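Local coordinates for HmuY protein (Prevotella intermedia, PDB 6R2H) that probably binds heme as a hemophore-like member of the HmuY family, serving heme acquisition by the bacterium, at residues A[79-88]-A[100-108]. Sequence-based numbering, arbitrary orientation.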
loop_
_atom_site.group_PDB
_atom_site.type_symbol
_atom_site.label_atom_id
_atom_site.label_comp_id
_atom_site.label_asym_id
_atom_site.label_seq_id
_atom_site.Cartn_x
_atom_site.Cartn_y
_atom_site.Cartn_z
ATOM N N ARG A 79 -1.361 -3.259 0.121
ATOM C CA ARG A 79 -1.907 -4.574 0.406
ATOM C C ARG A 79 -3.327 -4.618 -0.145
ATOM O O ARG A 79 -3.998 -3.590 -0.205
ATOM C CB ARG A 79 -1.950 -4.781 1.920
ATOM C CG ARG A 79 -2.336 -6.180 2.366
ATOM C CD ARG A 79 -2.554 -6.130 3.859
ATOM N NE ARG A 79 -2.800 -7.416 4.497
ATOM C CZ ARG A 79 -3.135 -7.540 5.781
ATOM N NH1 ARG A 79 -3.256 -6.460 6.541
ATOM N NH2 ARG A 79 -3.359 -8.738 6.300
ATOM N N THR A 80 -3.773 -5.812 -0.547
ATOM C CA THR A 80 -5.129 -5.993 -1.036
ATOM C C THR A 80 -5.848 -6.988 -0.132
ATOM O O THR A 80 -5.222 -7.816 0.535
ATOM C CB THR A 80 -5.165 -6.439 -2.508
ATOM O OG1 THR A 80 -4.753 -7.809 -2.540
ATOM C CG2 THR A 80 -4.270 -5.624 -3.420
ATOM N N ASN A 81 -7.179 -6.867 -0.113
ATOM C CA ASN A 81 -8.050 -7.801 0.568
ATOM C C ASN A 81 -8.402 -8.922 -0.408
ATOM O O ASN A 81 -9.430 -8.858 -1.083
ATOM C CB ASN A 81 -9.299 -7.081 1.073
ATOM C CG ASN A 81 -10.105 -7.940 2.015
ATOM O OD1 ASN A 81 -9.783 -9.105 2.216
ATOM N ND2 ASN A 81 -11.150 -7.382 2.595
ATOM N N ASN A 82 -7.512 -9.919 -0.499
ATOM C CA ASN A 82 -7.699 -11.090 -1.336
ATOM C C ASN A 82 -7.814 -10.683 -2.818
ATOM O O ASN A 82 -8.742 -11.092 -3.526
ATOM C CB ASN A 82 -8.822 -11.950 -0.750
ATOM C CG ASN A 82 -8.622 -13.445 -0.902
ATOM O OD1 ASN A 82 -7.551 -13.918 -1.290
ATOM N ND2 ASN A 82 -9.660 -14.204 -0.592
ATOM N N GLY A 83 -6.847 -9.881 -3.289
ATOM C CA GLY A 83 -6.844 -9.371 -4.648
ATOM C C GLY A 83 -5.576 -9.752 -5.421
ATOM O O GLY A 83 -4.555 -10.126 -4.833
ATOM N N GLU A 84 -5.672 -9.652 -6.755
ATOM C CA GLU A 84 -4.557 -9.863 -7.655
ATOM C C GLU A 84 -4.413 -8.620 -8.518
ATOM O O GLU A 84 -5.422 -8.055 -8.933
ATOM C CB GLU A 84 -4.843 -11.066 -8.548
ATOM C CG GLU A 84 -4.862 -12.388 -7.810
ATOM C CD GLU A 84 -5.196 -13.572 -8.695
ATOM O OE1 GLU A 84 -6.285 -13.561 -9.327
ATOM O OE2 GLU A 84 -4.355 -14.497 -8.759
ATOM N N VAL A 85 -3.164 -8.214 -8.781
ATOM C CA VAL A 85 -2.883 -6.920 -9.390
ATOM C C VAL A 85 -2.042 -7.122 -10.652
ATOM O O VAL A 85 -1.159 -7.983 -10.688
ATOM C CB VAL A 85 -2.178 -5.961 -8.405
ATOM C CG1 VAL A 85 -1.820 -4.623 -9.040
ATOM C CG2 VAL A 85 -2.995 -5.752 -7.142
ATOM N N LEU A 86 -2.345 -6.316 -11.679
ATOM C CA LEU A 86 -1.536 -6.227 -12.877
ATOM C C LEU A 86 -1.370 -4.753 -13.216
ATOM O O LEU A 86 -2.363 -4.059 -13.410
ATOM C CB LEU A 86 -2.242 -6.955 -14.028
ATOM C CG LEU A 86 -1.616 -6.695 -15.402
ATOM C CD1 LEU A 86 -0.305 -7.464 -15.571
ATOM C CD2 LEU A 86 -2.594 -7.036 -16.520
ATOM N N MET A 87 -0.117 -4.297 -13.290
ATOM C CA MET A 87 0.189 -2.972 -13.794
ATOM C C MET A 87 0.099 -3.017 -15.320
ATOM O O MET A 87 0.946 -3.617 -15.967
ATOM C CB MET A 87 1.593 -2.550 -13.355
ATOM C CG MET A 87 1.934 -1.122 -13.724
ATOM S SD MET A 87 3.596 -0.584 -13.224
ATOM C CE MET A 87 4.632 -1.786 -14.060
ATOM N N THR A 88 -0.958 -2.428 -15.896
ATOM C CA THR A 88 -1.166 -2.507 -17.338
ATOM C C THR A 88 -0.254 -1.500 -18.034
ATOM O O THR A 88 0.452 -0.740 -17.359
ATOM C CB THR A 88 -2.621 -2.219 -17.740
ATOM O OG1 THR A 88 -2.782 -0.800 -17.732
ATOM C CG2 THR A 88 -3.647 -2.876 -16.838
ATOM N N PRO A 100 -7.906 -6.323 -18.595
ATOM C CA PRO A 100 -7.297 -7.141 -19.644
ATOM C C PRO A 100 -6.722 -8.442 -19.094
ATOM O O PRO A 100 -6.565 -8.591 -17.883
ATOM C CB PRO A 100 -6.157 -6.239 -20.124
ATOM C CG PRO A 100 -5.748 -5.479 -18.887
ATOM C CD PRO A 100 -7.044 -5.216 -18.150
ATOM N N ALA A 101 -6.417 -9.381 -19.997
ATOM C CA ALA A 101 -5.716 -10.597 -19.616
ATOM C C ALA A 101 -4.245 -10.265 -19.364
ATOM O O ALA A 101 -3.727 -9.280 -19.895
ATOM C CB ALA A 101 -5.885 -11.663 -20.668
ATOM N N GLY A 102 -3.597 -11.087 -18.531
ATOM C CA GLY A 102 -2.194 -10.896 -18.197
ATOM C C GLY A 102 -1.814 -11.602 -16.898
ATOM O O GLY A 102 -2.567 -12.437 -16.403
ATOM N N ASN A 103 -0.638 -11.260 -16.363
ATOM C CA ASN A 103 -0.129 -11.945 -15.188
ATOM C C ASN A 103 -0.430 -11.133 -13.933
ATOM O O ASN A 103 0.272 -10.172 -13.609
ATOM C CB ASN A 103 1.329 -12.373 -15.374
ATOM C CG ASN A 103 1.460 -13.317 -16.552
ATOM O OD1 ASN A 103 2.455 -13.289 -17.274
ATOM N ND2 ASN A 103 0.444 -14.140 -16.776
ATOM N N TYR A 104 -1.500 -11.538 -13.245
ATOM C CA TYR A 104 -1.961 -10.858 -12.049
ATOM C C TYR A 104 -1.160 -11.357 -10.843
ATOM O O TYR A 104 -0.881 -12.549 -10.744
ATOM C CB TYR A 104 -3.476 -11.026 -11.944
ATOM C CG TYR A 104 -4.243 -10.121 -12.871
ATOM C CD1 TYR A 104 -4.326 -10.386 -14.230
ATOM C CD2 TYR A 104 -4.902 -8.998 -12.392
ATOM C CE1 TYR A 104 -5.022 -9.551 -15.092
ATOM C CE2 TYR A 104 -5.624 -8.164 -13.231
ATOM C CZ TYR A 104 -5.677 -8.442 -14.586
ATOM O OH TYR A 104 -6.365 -7.614 -15.414
ATOM N N VAL A 105 -0.793 -10.439 -9.933
ATOM C CA VAL A 105 0.092 -10.775 -8.824
ATOM C C VAL A 105 -0.670 -10.751 -7.500
ATOM O O VAL A 105 -1.286 -9.738 -7.184
ATOM C CB VAL A 105 1.307 -9.830 -8.761
ATOM C CG1 VAL A 105 2.289 -10.301 -7.695
ATOM C CG2 VAL A 105 1.988 -9.667 -10.116
ATOM N N ALA A 106 -0.593 -11.852 -6.729
ATOM C CA ALA A 106 -1.200 -11.952 -5.404
ATOM C C ALA A 106 -0.293 -11.313 -4.348
ATOM O O ALA A 106 0.890 -11.092 -4.599
ATOM C CB ALA A 106 -1.475 -13.402 -5.067
ATOM N N ASP A 107 -0.859 -11.023 -3.168
ATOM C CA ASP A 107 -0.082 -10.536 -2.033
ATOM C C ASP A 107 0.846 -11.644 -1.540
ATOM O O ASP A 107 0.497 -12.818 -1.598
ATOM C CB ASP A 107 -0.974 -10.025 -0.896
ATOM C CG ASP A 107 -1.789 -8.787 -1.234
ATOM O OD1 ASP A 107 -1.966 -8.515 -2.441
ATOM O OD2 ASP A 107 -2.277 -8.127 -0.283
ATOM N N ALA A 108 2.028 -11.254 -1.054
ATOM C CA ALA A 108 3.028 -12.196 -0.577
ATOM C C ALA A 108 3.637 -11.675 0.724
ATOM O O ALA A 108 3.558 -10.477 0.989
ATOM C CB ALA A 108 4.078 -12.394 -1.640
HETATM O O HOH W 1 -2.841 -9.394 2.059
HETATM O O HOH W 2 -3.591 -11.072 -2.720
#
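D107 turns its carboxylate toward T80 by setting CG anti to its own carbonyl carbon (chi1 -66°), while T80 OG1 stands between its backbone N and carbonyl carbon and faces it. Two bonds then hold T80 to the carboxylate. Backbone N of T80 gives a nearly straight bond (170°) to the syn lone pair of D107 OD2, 2.8 Å away; T80 OG1 donates to D107 OD1 at 2.9 Å, arriving from above the carboxylate plane. A water bridges R79 NE to D107 OD2, linking guanidinium and carboxylate without direct contact of their charged atoms. A second water accepts from D107 N and donates to G83 O, bridging the two backbones.

Next along the strands, V85 and V105 form an antiparallel hydrogen-bonded pair, with V85 N to V105 O at 2.9 Å and a return bond from V105 N to V85 O. Beyond it L86 crosses Y104 at about a right angle: CB of L86 sits 3.6 Å from the Y104 ring centroid, 8° off the normal, a CH-pi contact over one face. CD2 of L86 reaches on toward CG of P100, and Y104 OH donates to P100 O at 2.7 Å, in the carbonyl plane, which fixes the far end of the ring.

N133 ND2 provides a second partner for both D107 OD1 and V105 O. In the large antiparallel sheet, strand 83-87 lies between strands 155-160 and 105-115; the Y104 side chain also touches A157 and K159 of 155-160. The turn after T80 carries the chain from edge strand 77-80 of the four-stranded sheet into this large one, and the D107 carboxylate ties the two sheets together there.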